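Local atomic coordinates of carbonic anhydrase (Neosartorya fumigata, PDB entry 7COI), a protein that probably catalyses the reversible hydration of carbon dioxide to hydrogencarbonate, as a zinc-dependent carbonic anhydrase of the beta class. Residues D136-R141 and E159-H164; V146-D151 and L197-Q202. All coordinates share one frame; numbering follows the deposited sequence.

How the interactions relate
From the N terminus, the chain enters interaction 1 through strand 137-142, an outermost strand of the sheet within this chain. The connection 146-151 follows, and it supplies the first half of interaction 2. Helix 152-164 then turns back, and its residues 159-164 pack on the strand, which closes interaction 1. The second half of interaction 2 comes later, when residues 197-202 of helix 193-206 reach the connection. The two contacts therefore cross along the chain. Interaction 1 joins a sheet strand to the helix that follows it. Interaction 2 ties the link between that strand and helix to the helical region after strand 169-175.

Interaction 1. Residues D136-R141 and E159-H164; sequences DVFTHR and EFAVRH
Phe138 meets both Phe160 and Ala161 with its ring. The tip of the ring, CZ, lies 3.6 Å from Phe160 CD1. Phe138 CE1 comes next, at 4.1 Å from the same Phe160 CD1. Farther back on the ring, Phe138 CD2 lies 3.7 Å from Ala161 CB, and CE2 is only slightly farther from that methyl. The two phenylalanine planes are nearly parallel, at 13° to each other. They are slid well apart, with ring centroids 5.6 Å from one another, so overlap is slight. The contact is apolar, and no hydrogen bond crosses it. The buried surface is small, 121 Å² with both sides summed, and Phe138 supplies over half of it.

The CB of Phe138 points toward the helix, and with chi1 at -165° the ring continues that way. The CB atoms of Phe160 and Ala161 point back toward the strand. Phe138 and Ala161 are also the closest backbone pair, with CA atoms 7.0 Å apart. A bound acetate ion, probably from the crystallisation liquor, lies about 3 Å from the Phe138 side chain.

Further out, Leu165 touches both phenylalanines, and Leu115 touches Phe138 and Ala161. Phe138 is held in the sheet by backbone bonds to Ile114 and Trp116 of the neighbouring strand 114-119. Strand 137-142, helix 152-164 and strand 169-175 form a beta-alpha-beta crossover that passes over strand 114-119. The present contact packs the helix of this crossover on its first strand, against a face of the parallel part of the sheet. On another side of the helix, Val162 touches Val240 and Ala244 of helix 239-248.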
loop_
_atom_site.group_PDB
_atom_site.type_symbol
_atom_site.label_atom_id
_atom_site.label_comp_id
_atom_site.label_asym_id
_atom_site.label_seq_id
_atom_site.Cartn_x
_atom_site.Cartn_y
_atom_site.Cartn_z
ATOM N N ASP A 136 -15.937 -3.661 -23.887
ATOM C CA ASP A 136 -15.458 -5.046 -24.067
ATOM C C ASP A 136 -14.442 -5.440 -22.995
ATOM O O ASP A 136 -14.405 -6.650 -22.622
ATOM C CB ASP A 136 -14.928 -5.250 -25.476
ATOM C CG ASP A 136 -15.993 -5.208 -26.561
ATOM O OD1 ASP A 136 -17.199 -5.309 -26.220
ATOM O OD2 ASP A 136 -15.611 -5.028 -27.733
ATOM N N VAL A 137 -13.582 -4.517 -22.551
ATOM C CA VAL A 137 -12.407 -4.888 -21.718
ATOM C C VAL A 137 -12.313 -3.976 -20.480
ATOM O O VAL A 137 -11.917 -2.795 -20.610
ATOM C CB VAL A 137 -11.097 -4.851 -22.519
ATOM C CG1 VAL A 137 -9.953 -5.449 -21.712
ATOM C CG2 VAL A 137 -11.226 -5.578 -23.860
ATOM N N PHE A 138 -12.554 -4.558 -19.322
ATOM C CA PHE A 138 -12.306 -3.907 -18.010
ATOM C C PHE A 138 -10.801 -3.927 -17.783
ATOM O O PHE A 138 -10.181 -4.989 -17.974
ATOM C CB PHE A 138 -13.116 -4.609 -16.923
ATOM C CG PHE A 138 -13.224 -3.831 -15.647
ATOM C CD1 PHE A 138 -14.108 -2.768 -15.554
ATOM C CD2 PHE A 138 -12.524 -4.200 -14.517
ATOM C CE1 PHE A 138 -14.260 -2.068 -14.372
ATOM C CE2 PHE A 138 -12.685 -3.513 -13.323
ATOM C CZ PHE A 138 -13.544 -2.437 -13.256
ATOM N N THR A 139 -10.189 -2.783 -17.488
ATOM C CA THR A 139 -8.723 -2.633 -17.657
ATOM C C THR A 139 -8.003 -2.098 -16.412
ATOM O O THR A 139 -8.413 -1.075 -15.858
ATOM C CB THR A 139 -8.408 -1.731 -18.844
ATOM O OG1 THR A 139 -9.011 -2.282 -20.025
ATOM C CG2 THR A 139 -6.925 -1.579 -19.052
ATOM N N HIS A 140 -6.918 -2.767 -16.042
ATOM C CA HIS A 140 -5.887 -2.273 -15.106
ATOM C C HIS A 140 -4.541 -2.269 -15.813
ATOM O O HIS A 140 -4.099 -3.318 -16.333
ATOM C CB HIS A 140 -5.853 -3.146 -13.853
ATOM C CG HIS A 140 -5.010 -2.617 -12.742
ATOM N ND1 HIS A 140 -5.158 -1.325 -12.238
ATOM C CD2 HIS A 140 -4.033 -3.212 -12.008
ATOM C CE1 HIS A 140 -4.311 -1.161 -11.234
ATOM N NE2 HIS A 140 -3.595 -2.290 -11.084
ATOM N N ARG A 141 -3.855 -1.147 -15.776
ATOM C CA ARG A 141 -2.496 -1.004 -16.355
ATOM C C ARG A 141 -1.608 -0.317 -15.329
ATOM O O ARG A 141 -2.040 0.703 -14.736
ATOM C CB ARG A 141 -2.548 -0.236 -17.680
ATOM C CG ARG A 141 -3.126 -1.083 -18.803
ATOM C CD ARG A 141 -3.462 -0.283 -20.009
ATOM N NE ARG A 141 -2.287 0.201 -20.713
ATOM C CZ ARG A 141 -2.329 1.020 -21.765
ATOM N NH1 ARG A 141 -3.482 1.491 -22.206
ATOM N NH2 ARG A 141 -1.213 1.372 -22.349
ATOM N N GLU A 159 -11.392 -7.647 -7.579
ATOM C CA GLU A 159 -12.643 -7.846 -6.812
ATOM C C GLU A 159 -13.824 -7.348 -7.648
ATOM O O GLU A 159 -14.839 -8.095 -7.780
ATOM C CB GLU A 159 -12.544 -7.151 -5.466
ATOM C CG GLU A 159 -13.818 -7.187 -4.639
ATOM C CD GLU A 159 -14.240 -8.548 -4.080
ATOM O OE1 GLU A 159 -13.410 -9.451 -3.986
ATOM O OE2 GLU A 159 -15.398 -8.664 -3.731
ATOM N N PHE A 160 -13.719 -6.135 -8.201
ATOM C CA PHE A 160 -14.839 -5.521 -8.952
ATOM C C PHE A 160 -15.119 -6.345 -10.219
ATOM O O PHE A 160 -16.287 -6.705 -10.463
ATOM C CB PHE A 160 -14.548 -4.066 -9.273
ATOM C CG PHE A 160 -15.773 -3.307 -9.697
ATOM C CD1 PHE A 160 -16.221 -3.353 -11.003
ATOM C CD2 PHE A 160 -16.434 -2.499 -8.791
ATOM C CE1 PHE A 160 -17.356 -2.661 -11.387
ATOM C CE2 PHE A 160 -17.575 -1.797 -9.176
ATOM C CZ PHE A 160 -18.020 -1.871 -10.473
ATOM N N ALA A 161 -14.081 -6.684 -10.986
ATOM C CA ALA A 161 -14.247 -7.401 -12.262
ATOM C C ALA A 161 -14.850 -8.796 -11.987
ATOM O O ALA A 161 -15.746 -9.232 -12.738
ATOM C CB ALA A 161 -12.945 -7.521 -12.977
ATOM N N VAL A 162 -14.296 -9.511 -11.023
ATOM C CA VAL A 162 -14.617 -10.949 -10.831
ATOM C C VAL A 162 -15.954 -11.084 -10.102
ATOM O O VAL A 162 -16.817 -11.856 -10.580
ATOM C CB VAL A 162 -13.482 -11.713 -10.146
ATOM C CG1 VAL A 162 -13.893 -13.152 -9.883
ATOM C CG2 VAL A 162 -12.235 -11.695 -10.989
ATOM N N ARG A 163 -16.172 -10.354 -9.014
ATOM C CA ARG A 163 -17.387 -10.550 -8.195
ATOM C C ARG A 163 -18.548 -9.757 -8.790
ATOM O O ARG A 163 -19.667 -10.309 -8.856
ATOM C CB ARG A 163 -17.170 -10.168 -6.733
ATOM C CG ARG A 163 -18.401 -10.362 -5.847
ATOM C CD ARG A 163 -18.123 -10.158 -4.369
ATOM N NE ARG A 163 -17.063 -11.033 -3.875
ATOM C CZ ARG A 163 -17.227 -12.346 -3.593
ATOM N NH1 ARG A 163 -18.397 -12.941 -3.791
ATOM N NH2 ARG A 163 -16.224 -13.080 -3.143
ATOM N N HIS A 164 -18.331 -8.498 -9.177
ATOM C CA HIS A 164 -19.423 -7.564 -9.515
ATOM C C HIS A 164 -19.736 -7.636 -11.020
ATOM O O HIS A 164 -20.895 -7.817 -11.349
ATOM C CB HIS A 164 -19.121 -6.187 -8.960
ATOM C CG HIS A 164 -19.068 -6.208 -7.476
ATOM N ND1 HIS A 164 -20.196 -6.428 -6.717
ATOM C CD2 HIS A 164 -18.040 -6.107 -6.606
ATOM C CE1 HIS A 164 -19.864 -6.410 -5.432
ATOM N NE2 HIS A 164 -18.538 -6.213 -5.341
#

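Interaction 2. Residues V146-D151 and L197-Q202; sequences VIHPAD and LIPLRQ
His148 lays one face of its imidazole against the ring of Pro199. Pro199 CG lies over that face, and His148 CE1 comes to 3.3 Å from Pro199 CD. The approach is close, and the two side chains cross at about a right angle. CG of His148 sits anti to its carbonyl carbon (chi1 -67°), which brings the imidazole up to the proline although the CB does not point at the helix. Its NE2 is hydrogen-bonded to the backbone O of Trp196, just before the helical segment. This bond restrains the imidazole beside the proline.

Val146 splits its two methyls: CG1 lies 3.8 Å from Pro199 CG, and CG2 4.0 Å from Leu200 CD1. No hydrogen bond joins the two segments directly.

Helix 193-206 is kinked here: Pro199 has no N-H to give, and Leu200 N makes just a weak bond, to Leu197 O. After His148 the chain makes a type I beta turn to Asp151. Asp151 then takes the N-cap position of helix 152-164, with OD1 bonded to Ser153 N. Pro149 and Ile198 pack on the third subunit, so the contact borders a subunit interface. Leu200 lies about 6 Å from the zinc ligand Cys178, side chain to side chain. The arrangement is a strand-to-helix connection of the beta-carbonic anhydrase fold, packed against a helix near the zinc site.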
loop_
_atom_site.group_PDB
_atom_site.type_symbol
_atom_site.label_atom_id
_atom_site.label_comp_id
_atom_site.label_asym_id
_atom_site.label_seq_id
_atom_site.Cartn_x
_atom_site.Cartn_y
_atom_site.Cartn_z
ATOM N N VAL A 146 2.680 -5.790 -12.885
ATOM C CA VAL A 146 3.119 -6.516 -11.660
ATOM C C VAL A 146 1.911 -6.709 -10.752
ATOM O O VAL A 146 1.152 -5.757 -10.523
ATOM C CB VAL A 146 4.257 -5.776 -10.935
ATOM C CG1 VAL A 146 4.613 -6.422 -9.602
ATOM C CG2 VAL A 146 5.478 -5.702 -11.812
ATOM N N ILE A 147 1.728 -7.932 -10.264
ATOM C CA ILE A 147 0.707 -8.244 -9.233
ATOM C C ILE A 147 1.405 -8.412 -7.898
ATOM O O ILE A 147 1.951 -9.502 -7.632
ATOM C CB ILE A 147 -0.142 -9.477 -9.595
ATOM C CG1 ILE A 147 -0.656 -9.394 -11.035
ATOM C CG2 ILE A 147 -1.258 -9.662 -8.587
ATOM C CD1 ILE A 147 -2.038 -9.928 -11.241
ATOM N N HIS A 148 1.390 -7.367 -7.071
ATOM C CA HIS A 148 1.761 -7.470 -5.645
ATOM C C HIS A 148 0.556 -8.075 -4.959
ATOM O O HIS A 148 -0.528 -7.525 -5.082
ATOM C CB HIS A 148 2.067 -6.100 -5.038
ATOM C CG HIS A 148 3.294 -5.458 -5.580
ATOM N ND1 HIS A 148 4.492 -5.512 -4.917
ATOM C CD2 HIS A 148 3.487 -4.684 -6.675
ATOM C CE1 HIS A 148 5.379 -4.817 -5.615
ATOM N NE2 HIS A 148 4.798 -4.306 -6.675
ATOM N N PRO A 149 0.706 -9.196 -4.229
ATOM C CA PRO A 149 -0.442 -9.861 -3.618
ATOM C C PRO A 149 -1.354 -8.940 -2.801
ATOM O O PRO A 149 -2.545 -9.071 -2.930
ATOM C CB PRO A 149 0.223 -10.893 -2.691
ATOM C CG PRO A 149 1.529 -11.220 -3.377
ATOM C CD PRO A 149 1.981 -9.905 -3.980
ATOM N N ALA A 150 -0.791 -8.040 -2.013
ATOM C CA ALA A 150 -1.580 -7.179 -1.105
ATOM C C ALA A 150 -1.748 -5.751 -1.646
ATOM O O ALA A 150 -2.204 -4.892 -0.875
ATOM C CB ALA A 150 -0.923 -7.177 0.246
ATOM N N ASP A 151 -1.485 -5.529 -2.933
ATOM C CA ASP A 151 -1.718 -4.212 -3.587
ATOM C C ASP A 151 -3.218 -3.950 -3.660
ATOM O O ASP A 151 -3.953 -4.728 -4.313
ATOM C CB ASP A 151 -1.061 -4.186 -4.961
ATOM C CG ASP A 151 -1.440 -2.993 -5.814
ATOM O OD1 ASP A 151 -1.661 -1.908 -5.242
ATOM O OD2 ASP A 151 -1.551 -3.190 -7.013
ATOM N N LEU A 197 9.218 -2.553 -7.967
ATOM C CA LEU A 197 9.881 -3.555 -8.843
ATOM C C LEU A 197 10.387 -4.757 -8.058
ATOM O O LEU A 197 10.888 -5.688 -8.703
ATOM C CB LEU A 197 11.027 -2.870 -9.604
ATOM C CG LEU A 197 10.543 -1.828 -10.616
ATOM C CD1 LEU A 197 11.731 -1.086 -11.199
ATOM C CD2 LEU A 197 9.677 -2.435 -11.699
ATOM N N ILE A 198 10.227 -4.800 -6.743
ATOM C CA ILE A 198 10.808 -5.907 -5.931
ATOM C C ILE A 198 10.380 -7.269 -6.496
ATOM O O ILE A 198 11.231 -8.174 -6.548
ATOM C CB ILE A 198 10.463 -5.757 -4.440
ATOM C CG1 ILE A 198 11.305 -4.678 -3.785
ATOM C CG2 ILE A 198 10.638 -7.094 -3.731
ATOM C CD1 ILE A 198 10.781 -4.262 -2.404
ATOM N N PRO A 199 9.098 -7.530 -6.851
ATOM C CA PRO A 199 8.709 -8.852 -7.351
ATOM C C PRO A 199 9.504 -9.331 -8.569
ATOM O O PRO A 199 9.767 -10.530 -8.677
ATOM C CB PRO A 199 7.224 -8.686 -7.699
ATOM C CG PRO A 199 6.747 -7.620 -6.714
ATOM C CD PRO A 199 7.915 -6.656 -6.674
ATOM N N LEU A 200 9.874 -8.391 -9.440
ATOM C CA LEU A 200 10.705 -8.675 -10.623
ATOM C C LEU A 200 12.123 -9.023 -10.163
ATOM O O LEU A 200 12.679 -9.975 -10.720
ATOM C CB LEU A 200 10.669 -7.482 -11.559
ATOM C CG LEU A 200 9.370 -7.306 -12.334
ATOM C CD1 LEU A 200 9.312 -5.933 -12.962
ATOM C CD2 LEU A 200 9.270 -8.362 -13.416
ATOM N N ARG A 201 12.677 -8.316 -9.174
ATOM C CA ARG A 201 14.029 -8.660 -8.637
ATOM C C ARG A 201 13.987 -9.994 -7.896
ATOM O O ARG A 201 14.995 -10.719 -7.936
ATOM C CB ARG A 201 14.597 -7.534 -7.793
ATOM C CG ARG A 201 14.914 -6.280 -8.566
ATOM C CD ARG A 201 15.540 -5.264 -7.657
ATOM N NE ARG A 201 15.730 -4.064 -8.429
ATOM C CZ ARG A 201 16.792 -3.822 -9.167
ATOM N NH1 ARG A 201 17.802 -4.684 -9.157
ATOM N NH2 ARG A 201 16.853 -2.703 -9.867
ATOM N N GLN A 202 12.853 -10.368 -7.293
ATOM C CA GLN A 202 12.744 -11.685 -6.630
ATOM C C GLN A 202 12.851 -12.785 -7.710
ATOM O O GLN A 202 13.554 -13.813 -7.476
ATOM C CB GLN A 202 11.435 -11.793 -5.857
ATOM C CG GLN A 202 11.374 -10.824 -4.669
ATOM C CD GLN A 202 10.038 -10.903 -3.982
ATOM O OE1 GLN A 202 8.991 -10.961 -4.623
ATOM N NE2 GLN A 202 10.071 -10.940 -2.667
#